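DR2417 (PDB 4XWW) probably degrades RNA from its 5' end as a metal-dependent RNase J of the metallo-beta-lactamase superfamily, and possibly also cuts it internally. Local coordinates at residues A333-R336 with G337-V340; E222-I225 with A226-E230; R251-N254 with I255-A259; D470-N473 with L474-E477; V358-L361 with Y362-G365. All blocks are in the same frame, centred on the assembly; numbering follows the deposited sequence.

The five contacts form two pairs and one outlier. Contacts 1 and 5 have centres 9 Å apart and meet through Leu334 CD1 and Leu361 CD2, which are 3.4 Å apart, and through Val340 against Leu361. Contacts 2 and 3, on neighbouring helices with centres also 9 Å apart, are joined by the salt bridge from Glu222 OE1 to Arg251 NE, 2.7 Å long. This second pair lies nearer the catalytic centre: the side chains of Glu222 and Arg251 are about 12 and 13 Å from a bound zinc. Contact 4 stands apart, its centre 32 Å from that of contact 5, yet both touch the second subunit.

Contact 1. Residues A333-R336 with G337-V340; sequences ALRR and GDTV
Arg335 and Asp338 close a type II beta-turn that leads into strand 339-342 of the beta-CASP domain: Asp338 N bonds to Arg335 O at 3.0 Å, and Gly337 holds the third position with a phi of 112°. Across the turn, Leu334 CD1 comes within 4.3 Å of Val340 CG2. The Asp338 side chain turns back over the same turn. Its CB sits 3.3 Å from Arg335 O, and CG follows beside that oxygen. With CG next to its own backbone nitrogen (chi1 -70°), the carboxylate is carried to the start of the turn, where OD2 receives Arg335 N at 2.9 Å. This donor comes from above the carboxylate plane. OD2 also lies 3.4 Å from Leu334 CA and 3.7 Å from Leu334 CD2, and has a salt bridge to Arg239 NH2, so a buried oxygen is gripped by a backbone N-H and a charged group together. The other oxygen, OD1, lies over one face of the Arg335 guanidinium, whose plane is turned 45° from the carboxylate; Arg335 NH1 pairs instead with Asp303 OD2. Arg335 NH1 to Asp338 OD1 is 4.2 Å, an attraction of charges in which no N-H points at the oxygen.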
loop_
_atom_site.group_PDB
_atom_site.type_symbol
_atom_site.label_atom_id
_atom_site.label_comp_id
_atom_site.label_asym_id
_atom_site.label_seq_id
_atom_site.Cartn_x
_atom_site.Cartn_y
_atom_site.Cartn_z
ATOM N N ALA A 333 14.709 11.589 22.225
ATOM C CA ALA A 333 13.559 12.355 21.766
ATOM C C ALA A 333 13.928 13.293 20.620
ATOM O O ALA A 333 14.827 14.117 20.756
ATOM C CB ALA A 333 12.963 13.144 22.922
ATOM N N LEU A 334 13.225 13.164 19.494
ATOM C CA LEU A 334 13.428 14.059 18.358
ATOM C C LEU A 334 13.004 15.487 18.693
ATOM O O LEU A 334 12.166 15.706 19.575
ATOM C CB LEU A 334 12.651 13.566 17.137
ATOM C CG LEU A 334 13.135 12.230 16.560
ATOM C CD1 LEU A 334 12.429 11.914 15.266
ATOM C CD2 LEU A 334 14.633 12.236 16.339
ATOM N N ARG A 335 13.587 16.455 17.988
ATOM C CA ARG A 335 13.234 17.868 18.175
ATOM C C ARG A 335 13.544 18.678 16.917
ATOM O O ARG A 335 14.324 18.235 16.058
ATOM C CB ARG A 335 13.972 18.459 19.386
ATOM C CG ARG A 335 15.465 18.136 19.466
ATOM C CD ARG A 335 16.117 18.849 20.665
ATOM N NE ARG A 335 17.276 18.126 21.198
ATOM C CZ ARG A 335 18.526 18.284 20.773
ATOM N NH1 ARG A 335 18.799 19.139 19.798
ATOM N NH2 ARG A 335 19.512 17.596 21.333
ATOM N N ARG A 336 12.942 19.862 16.811
ATOM C CA ARG A 336 13.251 20.772 15.709
ATOM C C ARG A 336 14.743 21.017 15.636
ATOM O O ARG A 336 15.352 21.350 16.643
ATOM C CB ARG A 336 12.544 22.109 15.879
ATOM C CG ARG A 336 11.237 22.211 15.172
ATOM C CD ARG A 336 10.494 23.500 15.498
ATOM N NE ARG A 336 9.116 23.167 15.831
ATOM C CZ ARG A 336 8.211 22.825 14.924
ATOM N NH1 ARG A 336 8.540 22.804 13.642
ATOM N NH2 ARG A 336 6.975 22.524 15.299
ATOM N N GLY A 337 15.320 20.875 14.448
ATOM C CA GLY A 337 16.751 21.022 14.284
ATOM C C GLY A 337 17.412 19.703 13.927
ATOM O O GLY A 337 18.430 19.686 13.241
ATOM N N ASP A 338 16.842 18.599 14.404
ATOM C CA ASP A 338 17.283 17.267 13.975
ATOM C C ASP A 338 17.065 17.053 12.485
ATOM O O ASP A 338 16.115 17.581 11.896
ATOM C CB ASP A 338 16.540 16.153 14.739
ATOM C CG ASP A 338 16.943 16.063 16.212
ATOM O OD1 ASP A 338 18.044 16.532 16.559
ATOM O OD2 ASP A 338 16.149 15.557 17.039
ATOM N N THR A 339 17.935 16.245 11.886
ATOM C CA THR A 339 17.758 15.785 10.516
ATOM C C THR A 339 17.532 14.281 10.512
ATOM O O THR A 339 18.310 13.533 11.109
ATOM C CB THR A 339 18.979 16.147 9.639
ATOM O OG1 THR A 339 19.168 17.571 9.672
ATOM C CG2 THR A 339 18.764 15.713 8.197
ATOM N N VAL A 340 16.471 13.838 9.841
ATOM C CA VAL A 340 16.250 12.400 9.664
ATOM C C VAL A 340 16.359 12.039 8.195
ATOM O O VAL A 340 15.697 12.635 7.337
ATOM C CB VAL A 340 14.897 11.950 10.213
ATOM C CG1 VAL A 340 14.625 10.464 9.816
ATOM C CG2 VAL A 340 14.895 12.120 11.711
#

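Contact 2. Residues E222-I225 with A226-E230; sequences EAEI and ARNLE
Glu224 O takes the backbone N-H of Asn228 at 2.9 Å, one of four consecutive i to i+4 bonds that show regular alpha-helix through this part of helix 222-234. The same two residues meet again through their side chains, though feebly. Asn228 ND2 to Glu224 OE2 is a weak bond of 3.5 Å, with amide and carboxylate planes 82° apart. Asn228 ND2 has a firmer partner in Arg375 O, and Glu224 OE2 a long, weak ion pair with Arg375 NE. Arg227 behaves differently. Its chain bends at chi3 (-65°) and folds the guanidinium back along the helix, so that one face lies over Glu224 CA and Ala223 O; Arg227 NH2 is 3.4 Å from that CA and 3.6 Å from Glu224 CB. Carboxylate and guanidinium planes are only 9° apart, yet Glu224 OE1 and Arg227 NH2 stay 5.5 Å from each other, too far to pair. On the buried side Ile225 CG2 packs at 4.0 Å on Leu229 CD1. That apolar side is covered by helix 249-261, with Leu229 on Leu258 and Ala226 on Asn254, while loop residues Val376 and Ala378, the latter a predicted substrate-binding residue, cover Leu229 and Ile225.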
loop_
_atom_site.group_PDB
_atom_site.type_symbol
_atom_site.label_atom_id
_atom_site.label_comp_id
_atom_site.label_asym_id
_atom_site.label_seq_id
_atom_site.Cartn_x
_atom_site.Cartn_y
_atom_site.Cartn_z
ATOM N N GLU A 222 26.719 2.714 -5.260
ATOM C CA GLU A 222 26.838 3.077 -3.847
ATOM C C GLU A 222 27.862 4.195 -3.629
ATOM O O GLU A 222 27.756 4.956 -2.660
ATOM C CB GLU A 222 27.182 1.879 -2.980
ATOM C CG GLU A 222 26.027 0.908 -2.793
ATOM C CD GLU A 222 24.850 1.486 -2.009
ATOM O OE1 GLU A 222 25.070 2.323 -1.105
ATOM O OE2 GLU A 222 23.701 1.081 -2.288
ATOM N N ALA A 223 28.823 4.343 -4.537
ATOM C CA ALA A 223 29.797 5.408 -4.342
ATOM C C ALA A 223 29.129 6.776 -4.537
ATOM O O ALA A 223 29.456 7.728 -3.838
ATOM C CB ALA A 223 31.005 5.231 -5.277
ATOM N N GLU A 224 28.177 6.857 -5.463
ATOM C CA GLU A 224 27.450 8.100 -5.681
ATOM C C GLU A 224 26.539 8.409 -4.499
ATOM O O GLU A 224 26.459 9.548 -4.050
ATOM C CB GLU A 224 26.613 8.039 -6.962
ATOM C CG GLU A 224 25.966 9.380 -7.272
ATOM C CD GLU A 224 24.728 9.273 -8.134
ATOM O OE1 GLU A 224 24.617 8.303 -8.910
ATOM O OE2 GLU A 224 23.870 10.174 -8.031
ATOM N N ILE A 225 25.839 7.390 -4.004
ATOM C CA ILE A 225 24.984 7.583 -2.829
ATOM C C ILE A 225 25.827 8.053 -1.633
ATOM O O ILE A 225 25.406 8.930 -0.900
ATOM C CB ILE A 225 24.227 6.286 -2.446
ATOM C CG1 ILE A 225 23.416 5.756 -3.635
ATOM C CG2 ILE A 225 23.343 6.517 -1.200
ATOM C CD1 ILE A 225 22.493 6.781 -4.303
ATOM N N ALA A 226 27.014 7.478 -1.440
ATOM C CA ALA A 226 27.892 7.905 -0.339
ATOM C C ALA A 226 28.303 9.371 -0.486
ATOM O O ALA A 226 28.305 10.129 0.498
ATOM C CB ALA A 226 29.136 6.998 -0.266
ATOM N N ARG A 227 28.651 9.772 -1.708
ATOM C CA ARG A 227 28.986 11.173 -1.976
ATOM C C ARG A 227 27.805 12.090 -1.647
ATOM O O ARG A 227 27.961 13.157 -1.025
ATOM C CB ARG A 227 29.402 11.366 -3.438
ATOM C CG ARG A 227 30.811 10.881 -3.754
ATOM C CD ARG A 227 31.266 11.403 -5.112
ATOM N NE ARG A 227 30.461 10.856 -6.200
ATOM C CZ ARG A 227 30.708 9.689 -6.783
ATOM N NH1 ARG A 227 31.742 8.956 -6.381
ATOM N NH2 ARG A 227 29.925 9.254 -7.760
ATOM N N ASN A 228 26.620 11.670 -2.066
ATOM C CA ASN A 228 25.418 12.455 -1.809
ATOM C C ASN A 228 25.117 12.586 -0.311
ATOM O O ASN A 228 24.748 13.678 0.171
ATOM C CB ASN A 228 24.223 11.838 -2.538
ATOM C CG ASN A 228 24.335 11.964 -4.045
ATOM O OD1 ASN A 228 25.227 12.642 -4.550
ATOM N ND2 ASN A 228 23.404 11.340 -4.773
ATOM N N LEU A 229 25.264 11.475 0.411
ATOM C CA LEU A 229 25.047 11.476 1.855
ATOM C C LEU A 229 26.056 12.381 2.541
ATOM O O LEU A 229 25.691 13.122 3.443
ATOM C CB LEU A 229 25.102 10.057 2.435
ATOM C CG LEU A 229 23.840 9.227 2.151
ATOM C CD1 LEU A 229 24.086 7.751 2.519
ATOM C CD2 LEU A 229 22.598 9.808 2.899
ATOM N N GLU A 230 27.320 12.339 2.115
ATOM C CA GLU A 230 28.312 13.180 2.772
ATOM C C GLU A 230 28.006 14.661 2.556
ATOM O O GLU A 230 28.153 15.470 3.478
ATOM C CB GLU A 230 29.734 12.846 2.286
ATOM C CG GLU A 230 30.810 13.635 3.054
ATOM C CD GLU A 230 32.195 13.018 2.949
ATOM O OE1 GLU A 230 32.446 12.284 1.976
ATOM O OE2 GLU A 230 33.015 13.254 3.860
#

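Contact 3. Residues R251-N254 with I255-A259; sequences RIQN and ILDLA
Gln253 and Asp257, one turn apart, set the amide of the first at 54° to the carboxylate of the second. Gln253 NE2 reaches Asp257 OD2 at 3.2 Å in an almost straight bond (171°). The acceptor lies in the amide plane, whereas the nitrogen approaches from above the plane of the carboxylate: the donor is well aimed and the acceptor is used obliquely. A bend at chi2 (71°) swings the Gln253 amide along the helix to this position, and Gln253 OE1 is held by the backbone nitrogen of Asn287, which helps fix the rotation of the amide. A water lies 2.7 Å from Asn254 OD1 and a doubtfully short 2.5 Å from Asp257 OD2, while Asn254 ND2 bonds to Val182 O. The apolar side chains lie against the carbonyls of the preceding turn. Ile255 presses CG1 to within 3.1 Å of Arg251 O and brings CD1 to 4.0 Å from Arg251 CG; Ile252 CG2 meets Leu256 CG at 4.3 Å. Ile252 and Leu256 pack against strand 265-269, through Met268 and Val266. Arg251, bent at two torsions, makes a salt bridge through NE to Glu222 and hydrogen bonds through NH1 to Ser343 OG and His377 ND1. His377 is a predicted substrate-binding residue, consistent with a place beside the RNA site. Helix 249-261 thus packs against the parallel sheet of the beta-CASP domain.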
loop_
_atom_site.group_PDB
_atom_site.type_symbol
_atom_site.label_atom_id
_atom_site.label_comp_id
_atom_site.label_asym_id
_atom_site.label_seq_id
_atom_site.Cartn_x
_atom_site.Cartn_y
_atom_site.Cartn_z
ATOM N N ARG A 251 26.539 0.460 2.374
ATOM C CA ARG A 251 25.916 1.740 2.745
ATOM C C ARG A 251 26.338 2.192 4.146
ATOM O O ARG A 251 26.777 3.338 4.347
ATOM C CB ARG A 251 24.395 1.605 2.664
ATOM C CG ARG A 251 23.571 2.902 2.914
ATOM C CD ARG A 251 23.445 3.789 1.669
ATOM N NE ARG A 251 22.997 3.057 0.490
ATOM C CZ ARG A 251 21.731 2.774 0.185
ATOM N NH1 ARG A 251 20.722 3.202 0.968
ATOM N NH2 ARG A 251 21.480 2.086 -0.933
ATOM N N ILE A 252 26.197 1.298 5.117
ATOM C CA ILE A 252 26.523 1.646 6.491
ATOM C C ILE A 252 28.020 1.913 6.652
ATOM O O ILE A 252 28.411 2.870 7.312
ATOM C CB ILE A 252 26.060 0.558 7.465
ATOM C CG1 ILE A 252 24.528 0.472 7.417
ATOM C CG2 ILE A 252 26.510 0.897 8.868
ATOM C CD1 ILE A 252 23.926 -0.734 8.138
ATOM N N GLN A 253 28.868 1.091 6.045
ATOM C CA GLN A 253 30.308 1.335 6.164
ATOM C C GLN A 253 30.665 2.705 5.587
ATOM O O GLN A 253 31.418 3.473 6.189
ATOM C CB GLN A 253 31.129 0.260 5.451
ATOM C CG GLN A 253 32.634 0.554 5.474
ATOM C CD GLN A 253 33.247 0.392 6.859
ATOM O OE1 GLN A 253 32.900 -0.528 7.601
ATOM N NE2 GLN A 253 34.193 1.267 7.199
ATOM N N ASN A 254 30.110 3.018 4.425
ATOM C CA ASN A 254 30.385 4.321 3.823
ATOM C C ASN A 254 29.891 5.466 4.712
ATOM O O ASN A 254 30.528 6.512 4.789
ATOM C CB ASN A 254 29.766 4.397 2.423
ATOM C CG ASN A 254 30.464 3.474 1.425
ATOM O OD1 ASN A 254 31.646 3.140 1.581
ATOM N ND2 ASN A 254 29.744 3.089 0.378
ATOM N N ILE A 255 28.793 5.246 5.429
ATOM C CA ILE A 255 28.309 6.243 6.379
ATOM C C ILE A 255 29.271 6.367 7.575
ATOM O O ILE A 255 29.530 7.468 8.061
ATOM C CB ILE A 255 26.880 5.901 6.855
ATOM C CG1 ILE A 255 25.906 6.052 5.677
ATOM C CG2 ILE A 255 26.494 6.729 8.097
ATOM C CD1 ILE A 255 24.612 5.290 5.889
ATOM N N LEU A 256 29.807 5.244 8.041
ATOM C CA LEU A 256 30.785 5.295 9.133
ATOM C C LEU A 256 31.984 6.143 8.731
ATOM O O LEU A 256 32.463 6.979 9.500
ATOM C CB LEU A 256 31.253 3.895 9.532
ATOM C CG LEU A 256 30.148 2.928 9.954
ATOM C CD1 LEU A 256 30.770 1.603 10.456
ATOM C CD2 LEU A 256 29.229 3.535 11.004
ATOM N N ASP A 257 32.446 5.942 7.502
ATOM C CA ASP A 257 33.631 6.652 7.055
ATOM C C ASP A 257 33.354 8.139 6.842
ATOM O O ASP A 257 34.156 8.977 7.245
ATOM C CB ASP A 257 34.189 6.007 5.790
ATOM C CG ASP A 257 34.848 4.654 6.071
ATOM O OD1 ASP A 257 35.501 4.503 7.127
ATOM O OD2 ASP A 257 34.685 3.733 5.252
ATOM N N LEU A 258 32.219 8.487 6.238
ATOM C CA LEU A 258 31.919 9.912 6.073
ATOM C C LEU A 258 31.648 10.578 7.413
ATOM O O LEU A 258 31.964 11.750 7.590
ATOM C CB LEU A 258 30.738 10.140 5.123
ATOM C CG LEU A 258 29.324 9.783 5.572
ATOM C CD1 LEU A 258 28.633 10.956 6.305
ATOM C CD2 LEU A 258 28.524 9.335 4.353
ATOM N N ALA A 259 31.082 9.834 8.359
ATOM C CA ALA A 259 30.845 10.375 9.700
ATOM C C ALA A 259 32.154 10.785 10.346
ATOM O O ALA A 259 32.266 11.860 10.934
ATOM C CB ALA A 259 30.118 9.359 10.577
HETATM O O HOH W 1 33.867 4.029 2.899
#

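Contact 4. Residues D470-N473 with L474-E477; sequences DRVN and LSQE
Val472 and Gln476, one turn apart, run alongside each other in the same direction, with Val472 CG1 4.1 Å from Gln476 CG and Val472 O receiving Gln476 N at 3.0 Å. Beside them Ser475 OG, placed between its own N and carbonyl carbon (chi1 73°), turns back to Val472 O; the modelled separation of 2.4 Å is too short to be trusted. Two residues earlier Leu474 N bonds to Asp470 O at 2.9 Å, and Leu474 CG rests 3.2 Å from that oxygen. At the end of helix 465-477 the pattern divides: Asn473 O accepts Glu477 N at 3.0 Å and 168°, and a weak bond from Gln476 N at 3.3 Å and 129°. Farther out, the extended Arg471 hydrogen-bonds through NH1 to Met58 O and forms a salt bridge from NH2 to Asp456 OD2. Asp456 and Gly59 bind manganese, so Arg471 would act from the second shell, where its positive charge probably helps keep this carboxylate ionised and partly offsets its charge. Glu477 OE1 takes the backbone nitrogen of Asn550, and its side chain lies about 4 Å (nearest atoms) from another bound manganese, at the other end of the segment. Arg471 NE also donates to Gly498 O of the second subunit. Leu474 and Ser475 each pack on the same residue of that subunit, a self-pairing characteristic of a symmetric homodimer interface, here in the C-terminal domain.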
loop_
_atom_site.group_PDB
_atom_site.type_symbol
_atom_site.label_atom_id
_atom_site.label_comp_id
_atom_site.label_asym_id
_atom_site.label_seq_id
_atom_site.Cartn_x
_atom_site.Cartn_y
_atom_site.Cartn_z
ATOM N N ASP A 470 -11.470 -16.066 7.161
ATOM C CA ASP A 470 -12.250 -15.744 8.342
ATOM C C ASP A 470 -11.741 -14.440 8.952
ATOM O O ASP A 470 -12.535 -13.574 9.311
ATOM C CB ASP A 470 -12.192 -16.886 9.364
ATOM C CG ASP A 470 -12.927 -18.138 8.891
ATOM O OD1 ASP A 470 -13.648 -18.067 7.873
ATOM O OD2 ASP A 470 -12.794 -19.193 9.546
ATOM N N ARG A 471 -10.420 -14.293 9.050
ATOM C CA ARG A 471 -9.824 -13.051 9.557
ATOM C C ARG A 471 -10.260 -11.828 8.740
ATOM O O ARG A 471 -10.570 -10.775 9.315
ATOM C CB ARG A 471 -8.289 -13.151 9.582
ATOM C CG ARG A 471 -7.752 -14.001 10.738
ATOM C CD ARG A 471 -6.226 -14.089 10.749
ATOM N NE ARG A 471 -5.769 -15.041 11.762
ATOM C CZ ARG A 471 -4.500 -15.387 11.958
ATOM N NH1 ARG A 471 -3.540 -14.858 11.212
ATOM N NH2 ARG A 471 -4.196 -16.265 12.908
ATOM N N VAL A 472 -10.312 -11.967 7.415
ATOM C CA VAL A 472 -10.716 -10.853 6.561
ATOM C C VAL A 472 -12.140 -10.444 6.884
ATOM O O VAL A 472 -12.425 -9.274 7.153
ATOM C CB VAL A 472 -10.628 -11.187 5.060
ATOM C CG1 VAL A 472 -11.043 -9.971 4.230
ATOM C CG2 VAL A 472 -9.222 -11.635 4.680
ATOM N N ASN A 473 -13.030 -11.427 6.867
ATOM C CA ASN A 473 -14.436 -11.185 7.142
ATOM C C ASN A 473 -14.628 -10.507 8.488
ATOM O O ASN A 473 -15.378 -9.541 8.597
ATOM C CB ASN A 473 -15.219 -12.492 7.076
ATOM C CG ASN A 473 -15.431 -12.959 5.656
ATOM O OD1 ASN A 473 -15.575 -12.145 4.745
ATOM N ND2 ASN A 473 -15.442 -14.272 5.454
ATOM N N LEU A 474 -13.921 -10.984 9.507
ATOM C CA LEU A 474 -13.988 -10.353 10.818
ATOM C C LEU A 474 -13.480 -8.913 10.773
ATOM O O LEU A 474 -14.080 -8.019 11.365
ATOM C CB LEU A 474 -13.189 -11.155 11.841
ATOM C CG LEU A 474 -13.746 -12.554 12.099
ATOM C CD1 LEU A 474 -12.897 -13.318 13.113
ATOM C CD2 LEU A 474 -15.187 -12.449 12.564
ATOM N N SER A 475 -12.372 -8.696 10.066
ATOM C CA SER A 475 -11.765 -7.371 9.974
ATOM C C SER A 475 -12.708 -6.354 9.358
ATOM O O SER A 475 -12.698 -5.180 9.719
ATOM C CB SER A 475 -10.493 -7.423 9.141
ATOM O OG SER A 475 -10.796 -7.579 7.765
ATOM N N GLN A 476 -13.505 -6.819 8.404
ATOM C CA GLN A 476 -14.373 -5.947 7.639
ATOM C C GLN A 476 -15.699 -5.685 8.332
ATOM O O GLN A 476 -16.106 -4.534 8.519
ATOM C CB GLN A 476 -14.637 -6.559 6.267
ATOM C CG GLN A 476 -13.385 -6.818 5.475
ATOM C CD GLN A 476 -12.717 -5.528 5.077
ATOM O OE1 GLN A 476 -11.730 -5.107 5.681
ATOM N NE2 GLN A 476 -13.276 -4.869 4.074
ATOM N N GLU A 477 -16.380 -6.763 8.697
ATOM C CA GLU A 477 -17.782 -6.668 9.079
ATOM C C GLU A 477 -18.012 -6.817 10.577
ATOM O O GLU A 477 -19.124 -6.595 11.058
ATOM C CB GLU A 477 -18.591 -7.721 8.319
ATOM C CG GLU A 477 -18.512 -7.585 6.801
ATOM C CD GLU A 477 -19.318 -6.412 6.268
ATOM O OE1 GLU A 477 -20.097 -5.822 7.044
ATOM O OE2 GLU A 477 -19.176 -6.083 5.069
#

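Contact 5. Residues V358-L361 with Y362-G365; sequences VNRL and YEIG
Val358 presses CG1 against the edge of the Tyr362 ring, in the ring plane, at 3.5 Å from CE2 and 3.6 Å from CD2. This is the tight part of the contact. The two side chains run alongside each other, and Tyr362 CD2 is also 3.2 Å from Val358 O, the carbonyl that accepts Tyr362 N. Tyr362 OH is tied to Tyr370 OH and to Asn411 ND2 of the second subunit, so the buried ring is held at its edge and at its hydroxyl. On the more exposed side, where Glu363 also packs on Pro406 of the second subunit, charge takes over. Arg360 bends at chi2 (-74°) and brings NH1 to Glu363 OE1, a salt bridge of 2.9 Å, one nitrogen to one oxygen, in which guanidinium and carboxylate planes are turned 42° apart. The helix then stops at Gly365, whose positive phi of 106° takes the chain out of helical geometry while Gly365 N still reaches Leu361 O at 3.1 Å. Helix 351-364 is the crossover of the beta-alpha-beta unit between parallel strands 339-342 and 367-369. Val358 lies on Leu342 of the first strand, Leu361 and Tyr362 on Val368 of the second, and helix 320-326 flanks it through Phe326 and Ala325.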
loop_
_atom_site.group_PDB
_atom_site.type_symbol
_atom_site.label_atom_id
_atom_site.label_comp_id
_atom_site.label_asym_id
_atom_site.label_seq_id
_atom_site.Cartn_x
_atom_site.Cartn_y
_atom_site.Cartn_z
ATOM N N VAL A 358 6.833 9.551 7.927
ATOM C CA VAL A 358 7.297 10.801 7.334
ATOM C C VAL A 358 6.451 11.976 7.824
ATOM O O VAL A 358 6.985 13.009 8.236
ATOM C CB VAL A 358 7.294 10.722 5.797
ATOM C CG1 VAL A 358 7.436 12.128 5.173
ATOM C CG2 VAL A 358 8.442 9.812 5.345
ATOM N N ASN A 359 5.128 11.833 7.806
ATOM C CA ASN A 359 4.290 12.925 8.286
ATOM C C ASN A 359 4.484 13.230 9.773
ATOM O O ASN A 359 4.431 14.392 10.177
ATOM C CB ASN A 359 2.808 12.641 7.989
ATOM C CG ASN A 359 2.445 12.985 6.562
ATOM O OD1 ASN A 359 2.706 14.089 6.112
ATOM N ND2 ASN A 359 1.906 12.025 5.824
ATOM N N ARG A 360 4.722 12.208 10.591
ATOM C CA ARG A 360 4.981 12.469 12.000
ATOM C C ARG A 360 6.304 13.209 12.182
ATOM O O ARG A 360 6.397 14.092 13.046
ATOM C CB ARG A 360 4.988 11.181 12.824
ATOM C CG ARG A 360 3.640 10.452 12.880
ATOM C CD ARG A 360 2.641 11.140 13.779
ATOM N NE ARG A 360 1.280 10.683 13.502
ATOM C CZ ARG A 360 0.489 11.211 12.570
ATOM N NH1 ARG A 360 0.923 12.218 11.821
ATOM N NH2 ARG A 360 -0.736 10.734 12.383
ATOM N N LEU A 361 7.319 12.832 11.403
ATOM C CA LEU A 361 8.590 13.546 11.445
ATOM C C LEU A 361 8.392 15.021 11.085
ATOM O O LEU A 361 8.896 15.893 11.788
ATOM C CB LEU A 361 9.615 12.891 10.512
ATOM C CG LEU A 361 10.004 11.486 10.944
ATOM C CD1 LEU A 361 10.839 10.787 9.836
ATOM C CD2 LEU A 361 10.776 11.522 12.272
ATOM N N TYR A 362 7.632 15.300 10.022
ATOM C CA TYR A 362 7.366 16.686 9.635
ATOM C C TYR A 362 6.662 17.449 10.752
ATOM O O TYR A 362 6.946 18.623 10.982
ATOM C CB TYR A 362 6.517 16.769 8.345
ATOM C CG TYR A 362 7.323 16.732 7.069
ATOM C CD1 TYR A 362 7.982 17.866 6.601
ATOM C CD2 TYR A 362 7.437 15.557 6.337
ATOM C CE1 TYR A 362 8.718 17.841 5.436
ATOM C CE2 TYR A 362 8.185 15.516 5.167
ATOM C CZ TYR A 362 8.822 16.657 4.726
ATOM O OH TYR A 362 9.553 16.607 3.567
ATOM N N GLU A 363 5.744 16.788 11.452
ATOM C CA GLU A 363 5.004 17.471 12.500
ATOM C C GLU A 363 5.880 17.762 13.715
ATOM O O GLU A 363 5.661 18.760 14.411
ATOM C CB GLU A 363 3.757 16.667 12.886
ATOM C CG GLU A 363 2.717 16.686 11.772
ATOM C CD GLU A 363 1.361 16.177 12.203
ATOM O OE1 GLU A 363 1.269 14.985 12.559
ATOM O OE2 GLU A 363 0.393 16.973 12.174
ATOM N N ILE A 364 6.884 16.915 13.956
ATOM C CA ILE A 364 7.816 17.193 15.048
ATOM C C ILE A 364 8.643 18.418 14.681
ATOM O O ILE A 364 8.974 19.242 15.546
ATOM C CB ILE A 364 8.732 15.981 15.345
ATOM C CG1 ILE A 364 7.919 14.855 15.991
ATOM C CG2 ILE A 364 9.885 16.374 16.284
ATOM C CD1 ILE A 364 8.697 13.547 16.170
ATOM N N GLY A 365 8.949 18.535 13.395
ATOM C CA GLY A 365 9.704 19.664 12.883
ATOM C C GLY A 365 11.139 19.339 12.522
ATOM O O GLY A 365 11.956 20.233 12.315
#